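Local coordinates for citrate synthase (Metallosphaera sedula, PDB 6ABX), which probably catalyses the condensation of oxaloacetate with acetyl-CoA and water to citrate and CoA, the entry step of the tricarboxylic acid cycle, at residues Leu49-Lys54 with Trp336-Asp341; Arg132-Gln137 with Pro321-Thr326; Asp232-Tyr237 with Glu290-Lys295. One frame throughout, in Å; residues are numbered along the deposited sequence.

Contact 1 of 3, residues Leu49-Lys54 with Trp336-Asp341; sequences LLWYGK and WTAHVD
Trp-51 and Thr-337 supply the direct hydrogen bond that joins the last turn of helix 43-52 to helix 324-343. The indole NE1 donates to Thr-337 OG1 over 2.9 Å with an N-H...O angle of 161°, and the hydroxyl oxygen sits almost in the ring plane, so the tryptophan meets the threonine edge-on, with neither ring face involved. Thr-337 OG1 lies between its own backbone N and carbonyl carbon (chi1 57°), a rotamer that also brings it within hydrogen-bonding range of Val-333 O, the stronger partner, and Ile-334 O. Its single proton serves one of these at a time or is shared, while the oxygen accepts from the indole.

Apolar contact comes next to this bond, with Ala-338 CB 4.1 Å from Trp-51 CD1. The same methyl touches Leu-50 O, which takes a hydrogen bond from Arg-30 NH2. The small alanine side chain lets the backbones approach, the CA atoms of Trp-51 and Ala-338 being 5.4 Å apart. Ile-117 and Thr-120 of helix 112-134 also pack on the indole.

A bridging water supplies the third link. It donates to Trp-51 O at 2.8 Å and to Asp-341 OD2 at 2.7 Å, one turn beyond Ala-338.

Two helices of the mostly helical citrate synthase fold are thus joined, the side chain of Leu-50 lying about 8 Å from that of oxaloacetate-binding Arg-332. The in-plane bond helps fix how the indole is turned, the methyl allows the close approach, and the water joins two acceptors that could not bond directly.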
loop_
_atom_site.group_PDB
_atom_site.type_symbol
_atom_site.label_atom_id
_atom_site.label_comp_id
_atom_site.label_asym_id
_atom_site.label_seq_id
_atom_site.Cartn_x
_atom_site.Cartn_y
_atom_site.Cartn_z
ATOM N N LEU A 49 22.274 -6.523 10.346
ATOM C CA LEU A 49 21.859 -6.252 11.744
ATOM C C LEU A 49 20.345 -6.103 11.830
ATOM O O LEU A 49 19.676 -6.724 12.717
ATOM C CB LEU A 49 22.556 -5.001 12.240
ATOM C CG LEU A 49 22.144 -4.502 13.614
ATOM C CD1 LEU A 49 22.504 -5.522 14.695
ATOM C CD2 LEU A 49 22.807 -3.191 13.870
ATOM N N LEU A 50 19.778 -5.304 10.915
ATOM C CA LEU A 50 18.349 -5.032 11.017
ATOM C C LEU A 50 17.534 -6.305 10.775
ATOM O O LEU A 50 16.551 -6.584 11.513
ATOM C CB LEU A 50 17.982 -3.902 10.031
ATOM C CG LEU A 50 18.387 -2.522 10.504
ATOM C CD1 LEU A 50 18.249 -1.474 9.401
ATOM C CD2 LEU A 50 17.587 -2.088 11.736
ATOM N N TRP A 51 17.900 -7.100 9.777
ATOM C CA TRP A 51 17.118 -8.300 9.415
ATOM C C TRP A 51 17.336 -9.450 10.398
ATOM O O TRP A 51 16.376 -10.101 10.744
ATOM C CB TRP A 51 17.421 -8.787 8.002
ATOM C CG TRP A 51 16.704 -7.993 6.934
ATOM C CD1 TRP A 51 15.433 -7.513 6.964
ATOM C CD2 TRP A 51 17.230 -7.639 5.644
ATOM N NE1 TRP A 51 15.128 -6.848 5.798
ATOM C CE2 TRP A 51 16.203 -6.918 4.956
ATOM C CE3 TRP A 51 18.439 -7.885 4.981
ATOM C CZ2 TRP A 51 16.369 -6.433 3.673
ATOM C CZ3 TRP A 51 18.597 -7.399 3.709
ATOM C CH2 TRP A 51 17.573 -6.675 3.066
ATOM N N TYR A 52 18.573 -9.645 10.864
ATOM C CA TYR A 52 18.898 -10.896 11.636
ATOM C C TYR A 52 19.114 -10.640 13.118
ATOM O O TYR A 52 19.215 -11.617 13.870
ATOM C CB TYR A 52 20.118 -11.568 11.012
ATOM C CG TYR A 52 19.928 -12.020 9.590
ATOM C CD1 TYR A 52 18.953 -12.954 9.266
ATOM C CD2 TYR A 52 20.692 -11.506 8.541
ATOM C CE1 TYR A 52 18.759 -13.376 7.966
ATOM C CE2 TYR A 52 20.512 -11.941 7.237
ATOM C CZ TYR A 52 19.523 -12.865 6.946
ATOM O OH TYR A 52 19.313 -13.295 5.669
ATOM N N GLY A 53 19.237 -9.392 13.549
ATOM C CA GLY A 53 19.181 -9.014 14.935
ATOM C C GLY A 53 20.527 -8.963 15.645
ATOM O O GLY A 53 20.558 -8.658 16.814
ATOM N N LYS A 54 21.610 -9.219 14.919
ATOM C CA LYS A 54 22.935 -9.224 15.526
ATOM C C LYS A 54 23.962 -8.780 14.503
ATOM O O LYS A 54 23.735 -8.896 13.293
ATOM C CB LYS A 54 23.255 -10.628 16.048
ATOM C CG LYS A 54 23.459 -11.687 14.988
ATOM C CD LYS A 54 23.515 -13.115 15.540
ATOM C CE LYS A 54 23.816 -14.206 14.509
ATOM N NZ LYS A 54 23.507 -13.829 13.097
ATOM N N TRP A 336 11.240 -1.378 6.477
ATOM C CA TRP A 336 9.904 -1.816 6.222
ATOM C C TRP A 336 9.769 -3.331 6.434
ATOM O O TRP A 336 8.856 -3.872 7.121
ATOM C CB TRP A 336 9.427 -1.492 4.819
ATOM C CG TRP A 336 9.188 -0.042 4.577
ATOM C CD1 TRP A 336 8.860 0.893 5.485
ATOM C CD2 TRP A 336 9.136 0.590 3.292
ATOM N NE1 TRP A 336 8.671 2.104 4.873
ATOM C CE2 TRP A 336 8.789 1.941 3.518
ATOM C CE3 TRP A 336 9.335 0.152 1.981
ATOM C CZ2 TRP A 336 8.695 2.869 2.488
ATOM C CZ3 TRP A 336 9.285 1.089 0.962
ATOM C CH2 TRP A 336 9.029 2.434 1.226
ATOM N N THR A 337 10.636 -4.026 5.740
ATOM C CA THR A 337 10.592 -5.484 5.730
ATOM C C THR A 337 10.981 -6.098 7.088
ATOM O O THR A 337 10.341 -7.116 7.500
ATOM C CB THR A 337 11.408 -6.065 4.576
ATOM O OG1 THR A 337 12.774 -5.631 4.627
ATOM C CG2 THR A 337 10.831 -5.708 3.220
ATOM N N ALA A 338 11.921 -5.492 7.813
ATOM C CA ALA A 338 12.256 -5.927 9.155
ATOM C C ALA A 338 11.048 -5.751 10.062
ATOM O O ALA A 338 10.748 -6.629 10.880
ATOM C CB ALA A 338 13.457 -5.209 9.712
ATOM N N HIS A 339 10.340 -4.635 9.913
ATOM C CA HIS A 339 9.161 -4.385 10.753
ATOM C C HIS A 339 8.060 -5.402 10.488
ATOM O O HIS A 339 7.359 -5.786 11.479
ATOM C CB HIS A 339 8.644 -2.945 10.589
ATOM C CG HIS A 339 9.355 -2.010 11.494
ATOM N ND1 HIS A 339 9.084 -1.949 12.881
ATOM C CD2 HIS A 339 10.373 -1.159 11.262
ATOM C CE1 HIS A 339 9.917 -1.075 13.428
ATOM N NE2 HIS A 339 10.692 -0.531 12.433
ATOM N N VAL A 340 7.825 -5.751 9.215
ATOM C CA VAL A 340 6.812 -6.711 8.855
ATOM C C VAL A 340 7.211 -8.063 9.461
ATOM O O VAL A 340 6.375 -8.706 10.097
ATOM C CB VAL A 340 6.572 -6.746 7.342
ATOM C CG1 VAL A 340 5.705 -7.909 6.886
ATOM C CG2 VAL A 340 5.974 -5.429 6.859
ATOM N N ASP A 341 8.456 -8.485 9.235
ATOM C CA ASP A 341 8.968 -9.798 9.780
ATOM C C ASP A 341 8.722 -9.888 11.291
ATOM O O ASP A 341 8.248 -10.923 11.787
ATOM C CB ASP A 341 10.424 -9.999 9.390
ATOM C CG ASP A 341 10.951 -11.416 9.559
ATOM O OD1 ASP A 341 10.218 -12.375 9.271
ATOM O OD2 ASP A 341 12.110 -11.537 9.915
HETATM O O HOH W 1 13.803 -9.397 10.000
#

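Contact 2 of 3, residues Arg132-Gln137 with Pro321-Thr326; sequences RTRRNQ and PDLFPT
Arg-134 reaches Asp-322 because its chain is extended from CG to NE, with CG anti to the carbonyl carbon at the root; Asp-322 meets it with CG placed between backbone N and carbonyl carbon (chi1 72°). The two side chains thus arrive from opposite directions and bridge backbones whose nearest CA atoms, those of Arg-134 and Leu-323, are 11.0 Å apart.

The grip is two-pronged and end-on. Arg-134 NH1 donates to Asp-322 OD1 at 2.7 Å, nearly straight at 172° and onto the syn lone pair, while Arg-134 NH2 donates to Asp-322 OD2, also at 2.7 Å, from the syn side but tilted out of the carboxylate plane. With the guanidinium and carboxylate planes only 23° apart, the pair is close to flat. Leu-323 CD2 lies 4.0 Å above one face of the guanidinium of Arg-134, toward its rim. Further bonds from NE to Ala-86 O and from NH1 to Asp-320 OD2 help fix the rotation of the group, and the two aspartates probably stabilise its positive charge.

Helix 112-134 ends here in a Schellman motif, with Asn-136 as the positive-phi residue. The bidentate salt bridge links the C-terminal turn of this helix to the 3-10 turn that precedes another, helix 324-343, in the largely helical citrate synthase fold, away from the substrate-binding residues.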
loop_
_atom_site.group_PDB
_atom_site.type_symbol
_atom_site.label_atom_id
_atom_site.label_comp_id
_atom_site.label_asym_id
_atom_site.label_seq_id
_atom_site.Cartn_x
_atom_site.Cartn_y
_atom_site.Cartn_z
ATOM N N ARG A 132 19.882 7.124 -15.933
ATOM C CA ARG A 132 20.683 6.979 -17.166
ATOM C C ARG A 132 19.760 7.308 -18.351
ATOM O O ARG A 132 20.148 8.117 -19.205
ATOM C CB ARG A 132 21.190 5.547 -17.341
ATOM C CG ARG A 132 22.209 5.105 -16.297
ATOM C CD ARG A 132 23.577 5.717 -16.449
ATOM N NE ARG A 132 24.388 5.249 -17.571
ATOM C CZ ARG A 132 25.587 5.720 -17.899
ATOM N NH1 ARG A 132 26.241 6.588 -17.130
ATOM N NH2 ARG A 132 26.186 5.245 -18.972
ATOM N N THR A 133 18.539 6.776 -18.316
ATOM C CA THR A 133 17.595 6.944 -19.465
ATOM C C THR A 133 17.270 8.433 -19.644
ATOM O O THR A 133 17.231 8.963 -20.768
ATOM C CB THR A 133 16.353 6.073 -19.290
ATOM O OG1 THR A 133 16.721 4.697 -19.234
ATOM C CG2 THR A 133 15.368 6.296 -20.408
ATOM N N ARG A 134 17.042 9.137 -18.536
ATOM C CA ARG A 134 16.681 10.537 -18.603
ATOM C C ARG A 134 17.794 11.351 -19.270
ATOM O O ARG A 134 17.519 12.382 -19.908
ATOM C CB ARG A 134 16.383 11.114 -17.226
ATOM C CG ARG A 134 15.039 10.663 -16.718
ATOM C CD ARG A 134 14.965 11.185 -15.337
ATOM N NE ARG A 134 13.673 11.163 -14.783
ATOM C CZ ARG A 134 13.414 11.832 -13.659
ATOM N NH1 ARG A 134 14.417 12.360 -12.956
ATOM N NH2 ARG A 134 12.173 11.957 -13.260
ATOM N N ARG A 135 19.041 10.945 -19.029
ATOM C CA ARG A 135 20.232 11.623 -19.580
ATOM C C ARG A 135 20.649 11.085 -20.941
ATOM O O ARG A 135 21.794 11.347 -21.384
ATOM C CB ARG A 135 21.366 11.448 -18.573
ATOM C CG ARG A 135 21.103 12.256 -17.306
ATOM C CD ARG A 135 22.113 12.054 -16.201
ATOM N NE ARG A 135 21.856 12.980 -15.089
ATOM C CZ ARG A 135 22.392 12.861 -13.867
ATOM N NH1 ARG A 135 23.140 11.800 -13.567
ATOM N NH2 ARG A 135 22.045 13.735 -12.919
ATOM N N ASN A 136 19.807 10.261 -21.572
ATOM C CA ASN A 136 20.143 9.621 -22.860
ATOM C C ASN A 136 21.427 8.796 -22.790
ATOM O O ASN A 136 22.232 8.779 -23.755
ATOM C CB ASN A 136 20.295 10.683 -23.977
ATOM C CG ASN A 136 19.022 11.447 -24.268
ATOM O OD1 ASN A 136 17.933 10.953 -24.014
ATOM N ND2 ASN A 136 19.142 12.661 -24.801
ATOM N N GLN A 137 21.645 8.112 -21.663
ATOM C CA GLN A 137 22.789 7.263 -21.420
ATOM C C GLN A 137 22.331 5.813 -21.347
ATOM O O GLN A 137 21.170 5.530 -21.056
ATOM C CB GLN A 137 23.471 7.621 -20.097
ATOM C CG GLN A 137 24.026 9.031 -20.062
ATOM C CD GLN A 137 24.408 9.436 -18.661
ATOM O OE1 GLN A 137 23.765 9.069 -17.682
ATOM N NE2 GLN A 137 25.487 10.163 -18.581
ATOM N N PRO A 321 17.403 15.598 -8.381
ATOM C CA PRO A 321 16.556 15.813 -7.222
ATOM C C PRO A 321 15.246 15.028 -7.174
ATOM O O PRO A 321 14.879 14.542 -6.095
ATOM C CB PRO A 321 16.253 17.314 -7.300
ATOM C CG PRO A 321 17.495 17.873 -7.907
ATOM C CD PRO A 321 17.862 16.865 -8.968
ATOM N N ASP A 322 14.571 14.820 -8.301
ATOM C CA ASP A 322 13.295 14.231 -8.111
ATOM C C ASP A 322 13.423 12.698 -7.966
ATOM O O ASP A 322 12.416 12.049 -7.740
ATOM C CB ASP A 322 12.314 14.624 -9.193
ATOM C CG ASP A 322 12.646 13.950 -10.488
ATOM O OD1 ASP A 322 13.798 13.524 -10.608
ATOM O OD2 ASP A 322 11.746 13.887 -11.367
ATOM N N LEU A 323 14.633 12.143 -8.095
ATOM C CA LEU A 323 14.835 10.713 -7.731
ATOM C C LEU A 323 15.003 10.552 -6.225
ATOM O O LEU A 323 15.037 9.369 -5.728
ATOM C CB LEU A 323 16.047 10.177 -8.485
ATOM C CG LEU A 323 15.829 10.048 -9.984
ATOM C CD1 LEU A 323 17.001 9.354 -10.635
ATOM C CD2 LEU A 323 14.556 9.267 -10.279
ATOM N N PHE A 324 15.155 11.641 -5.452
ATOM C CA PHE A 324 15.518 11.465 -4.031
ATOM C C PHE A 324 14.516 10.576 -3.274
ATOM O O PHE A 324 14.950 9.725 -2.489
ATOM C CB PHE A 324 15.684 12.780 -3.256
ATOM C CG PHE A 324 15.914 12.492 -1.782
ATOM C CD1 PHE A 324 16.962 11.663 -1.383
ATOM C CD2 PHE A 324 14.997 12.874 -0.813
ATOM C CE1 PHE A 324 17.131 11.310 -0.050
ATOM C CE2 PHE A 324 15.184 12.536 0.516
ATOM C CZ PHE A 324 16.241 11.745 0.900
ATOM N N PRO A 325 13.179 10.680 -3.462
ATOM C CA PRO A 325 12.253 9.804 -2.746
ATOM C C PRO A 325 12.484 8.317 -3.062
ATOM O O PRO A 325 12.310 7.432 -2.175
ATOM C CB PRO A 325 10.853 10.207 -3.219
ATOM C CG PRO A 325 11.045 11.639 -3.761
ATOM C CD PRO A 325 12.490 11.799 -4.165
ATOM N N THR A 326 12.947 8.043 -4.282
ATOM C CA THR A 326 13.218 6.623 -4.642
ATOM C C THR A 326 14.427 6.129 -3.838
ATOM O O THR A 326 14.500 4.898 -3.482
ATOM C CB THR A 326 13.324 6.332 -6.138
ATOM O OG1 THR A 326 14.500 6.918 -6.700
ATOM C CG2 THR A 326 12.101 6.786 -6.912
#

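Contact 3 of 3, residues Asp232-Tyr237 with Glu290-Lys295; sequences DNVEKY and EEIGIK
Ile-292 pushes its CD1 methyl against Val-234 CG1, the two side chains running antiparallel alongside each other where they touch. At 3.4 Å this carbon pair is tighter than ordinary van der Waals contact. The isoleucine reaches that far because CG1 stands anti to its carbonyl carbon and the chain then runs on extended (chi2 159°), which carries CD1 to the Val-234 side. The same methyl is met by Glu-235, whose side chain crosses that of Ile-292 at about a right angle; Glu-235 CG lies 3.8 Å from Ile-292 CD1.

In the citrate synthase fold these helices, 234-243 and 277-297, probably belong to the small domain, and the contact joins the first turn of one to the late turns of the other. Ile-292 also comes near residues that bind acetyl-CoA: its side chain is about 6 Å from that of Leu-248 and about 7 Å from that of Phe-251.

The polar end of Glu-235 lies to one side of the apolar pair. Bent at chi2 (69°), the chain carries its carboxylate back to where OE1 forms a salt bridge with Arg-288, one turn before Ile-292 on the same helix. Val-234, for its part, also packs on Ile-285 and Val-289 of that helix and on Ile-228 of helix 220-228.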
loop_
_atom_site.group_PDB
_atom_site.type_symbol
_atom_site.label_atom_id
_atom_site.label_comp_id
_atom_site.label_asym_id
_atom_site.label_seq_id
_atom_site.Cartn_x
_atom_site.Cartn_y
_atom_site.Cartn_z
ATOM N N ASP A 232 25.215 35.219 -0.041
ATOM C CA ASP A 232 24.928 36.611 0.383
ATOM C C ASP A 232 23.426 36.911 0.311
ATOM O O ASP A 232 22.957 37.875 0.982
ATOM C CB ASP A 232 25.661 37.642 -0.484
ATOM C CG ASP A 232 27.125 37.835 -0.111
ATOM O OD1 ASP A 232 27.518 37.397 0.986
ATOM O OD2 ASP A 232 27.859 38.444 -0.917
ATOM N N ASN A 233 22.678 36.095 -0.444
ATOM C CA ASN A 233 21.250 36.234 -0.558
ATOM C C ASN A 233 20.486 35.431 0.522
ATOM O O ASN A 233 19.260 35.465 0.492
ATOM C CB ASN A 233 20.772 35.790 -1.936
ATOM C CG ASN A 233 19.349 36.168 -2.282
ATOM O OD1 ASN A 233 18.909 37.295 -2.027
ATOM N ND2 ASN A 233 18.600 35.252 -2.876
ATOM N N VAL A 234 21.147 34.737 1.457
ATOM C CA VAL A 234 20.417 33.879 2.367
ATOM C C VAL A 234 19.464 34.678 3.290
ATOM O O VAL A 234 18.273 34.319 3.461
ATOM C CB VAL A 234 21.381 33.054 3.217
ATOM C CG1 VAL A 234 20.705 32.526 4.453
ATOM C CG2 VAL A 234 22.010 31.957 2.377
ATOM N N GLU A 235 19.986 35.763 3.894
ATOM C CA GLU A 235 19.206 36.496 4.901
ATOM C C GLU A 235 17.954 37.093 4.232
ATOM O O GLU A 235 16.837 37.078 4.822
ATOM C CB GLU A 235 20.097 37.512 5.610
ATOM C CG GLU A 235 21.295 36.851 6.286
ATOM C CD GLU A 235 22.435 36.235 5.438
ATOM O OE1 GLU A 235 23.164 35.369 6.007
ATOM O OE2 GLU A 235 22.643 36.586 4.211
ATOM N N LYS A 236 18.132 37.629 3.028
ATOM C CA LYS A 236 17.033 38.232 2.268
ATOM C C LYS A 236 15.986 37.195 1.863
ATOM O O LYS A 236 14.791 37.418 1.996
ATOM C CB LYS A 236 17.562 39.011 1.067
ATOM C CG LYS A 236 18.278 40.284 1.509
ATOM C CD LYS A 236 18.404 41.378 0.461
ATOM C CE LYS A 236 18.380 42.780 1.069
ATOM N NZ LYS A 236 17.002 43.355 1.056
ATOM N N TYR A 237 16.429 36.036 1.376
ATOM C CA TYR A 237 15.487 35.001 0.933
ATOM C C TYR A 237 14.663 34.485 2.125
ATOM O O TYR A 237 13.445 34.248 2.000
ATOM C CB TYR A 237 16.254 33.874 0.249
ATOM C CG TYR A 237 15.398 32.730 -0.247
ATOM C CD1 TYR A 237 15.047 31.731 0.633
ATOM C CD2 TYR A 237 14.986 32.635 -1.569
ATOM C CE1 TYR A 237 14.326 30.622 0.212
ATOM C CE2 TYR A 237 14.261 31.539 -2.011
ATOM C CZ TYR A 237 13.896 30.554 -1.101
ATOM O OH TYR A 237 13.186 29.450 -1.485
ATOM N N GLU A 290 20.878 27.137 7.944
ATOM C CA GLU A 290 20.789 26.380 9.185
ATOM C C GLU A 290 21.035 27.296 10.398
ATOM O O GLU A 290 20.259 27.267 11.354
ATOM C CB GLU A 290 21.792 25.212 9.150
ATOM C CG GLU A 290 21.553 24.197 10.244
ATOM C CD GLU A 290 22.825 23.558 10.767
ATOM O OE1 GLU A 290 22.756 22.555 11.530
ATOM O OE2 GLU A 290 23.893 24.105 10.468
ATOM N N GLU A 291 22.059 28.146 10.303
ATOM C CA GLU A 291 22.464 29.072 11.399
ATOM C C GLU A 291 21.309 30.016 11.770
ATOM O O GLU A 291 20.961 30.142 12.940
ATOM C CB GLU A 291 23.680 29.906 11.021
ATOM C CG GLU A 291 24.957 29.107 10.849
ATOM C CD GLU A 291 26.190 29.898 10.388
ATOM O OE1 GLU A 291 26.039 30.956 9.709
ATOM O OE2 GLU A 291 27.323 29.446 10.701
ATOM N N ILE A 292 20.668 30.612 10.767
ATOM C CA ILE A 292 19.554 31.574 10.976
ATOM C C ILE A 292 18.334 30.854 11.524
ATOM O O ILE A 292 17.645 31.308 12.456
ATOM C CB ILE A 292 19.223 32.332 9.671
ATOM C CG1 ILE A 292 20.410 33.139 9.171
ATOM C CG2 ILE A 292 17.986 33.201 9.840
ATOM C CD1 ILE A 292 20.323 33.475 7.690
ATOM N N GLY A 293 18.008 29.691 10.924
ATOM C CA GLY A 293 16.912 28.878 11.345
ATOM C C GLY A 293 16.988 28.455 12.807
ATOM O O GLY A 293 15.984 28.474 13.553
ATOM N N ILE A 294 18.166 28.021 13.219
ATOM C CA ILE A 294 18.333 27.601 14.561
ATOM C C ILE A 294 18.186 28.811 15.508
ATOM O O ILE A 294 17.583 28.690 16.556
ATOM C CB ILE A 294 19.665 26.853 14.731
ATOM C CG1 ILE A 294 19.524 25.439 14.156
ATOM C CG2 ILE A 294 20.104 26.845 16.189
ATOM C CD1 ILE A 294 20.826 24.693 13.950
ATOM N N LYS A 295 18.666 29.988 15.131
ATOM C CA LYS A 295 18.478 31.162 16.040
ATOM C C LYS A 295 16.999 31.549 16.176
ATOM O O LYS A 295 16.516 31.973 17.263
ATOM C CB LYS A 295 19.269 32.361 15.531
ATOM C CG LYS A 295 20.768 32.234 15.739
ATOM C CD LYS A 295 21.477 33.553 15.807
ATOM C CE LYS A 295 21.407 34.335 14.524
ATOM N NZ LYS A 295 22.286 35.529 14.607
#

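Overall arrangement
Contacts 1 and 2 share helix 324-343, contact 2 at its start and contact 1 near its end, with centres 29 Å apart and nearest atoms about 7 Å apart. Both also involve helix 112-134, which packs against contact 1 and ends in contact 2. Between them on helix 324-343 lies Arg-332, an oxaloacetate-binding residue; a bound citrate is about 12 Å from the side chain of Leu-50. Contact 3 lies near residues that bind acetyl-CoA, its centre 40 Å from that of contact 1 and 30 Å from that of contact 2, whose nearest atoms are about 14 Å away. Along the chain contact 3 is innermost, nested within contact 2 and then contact 1.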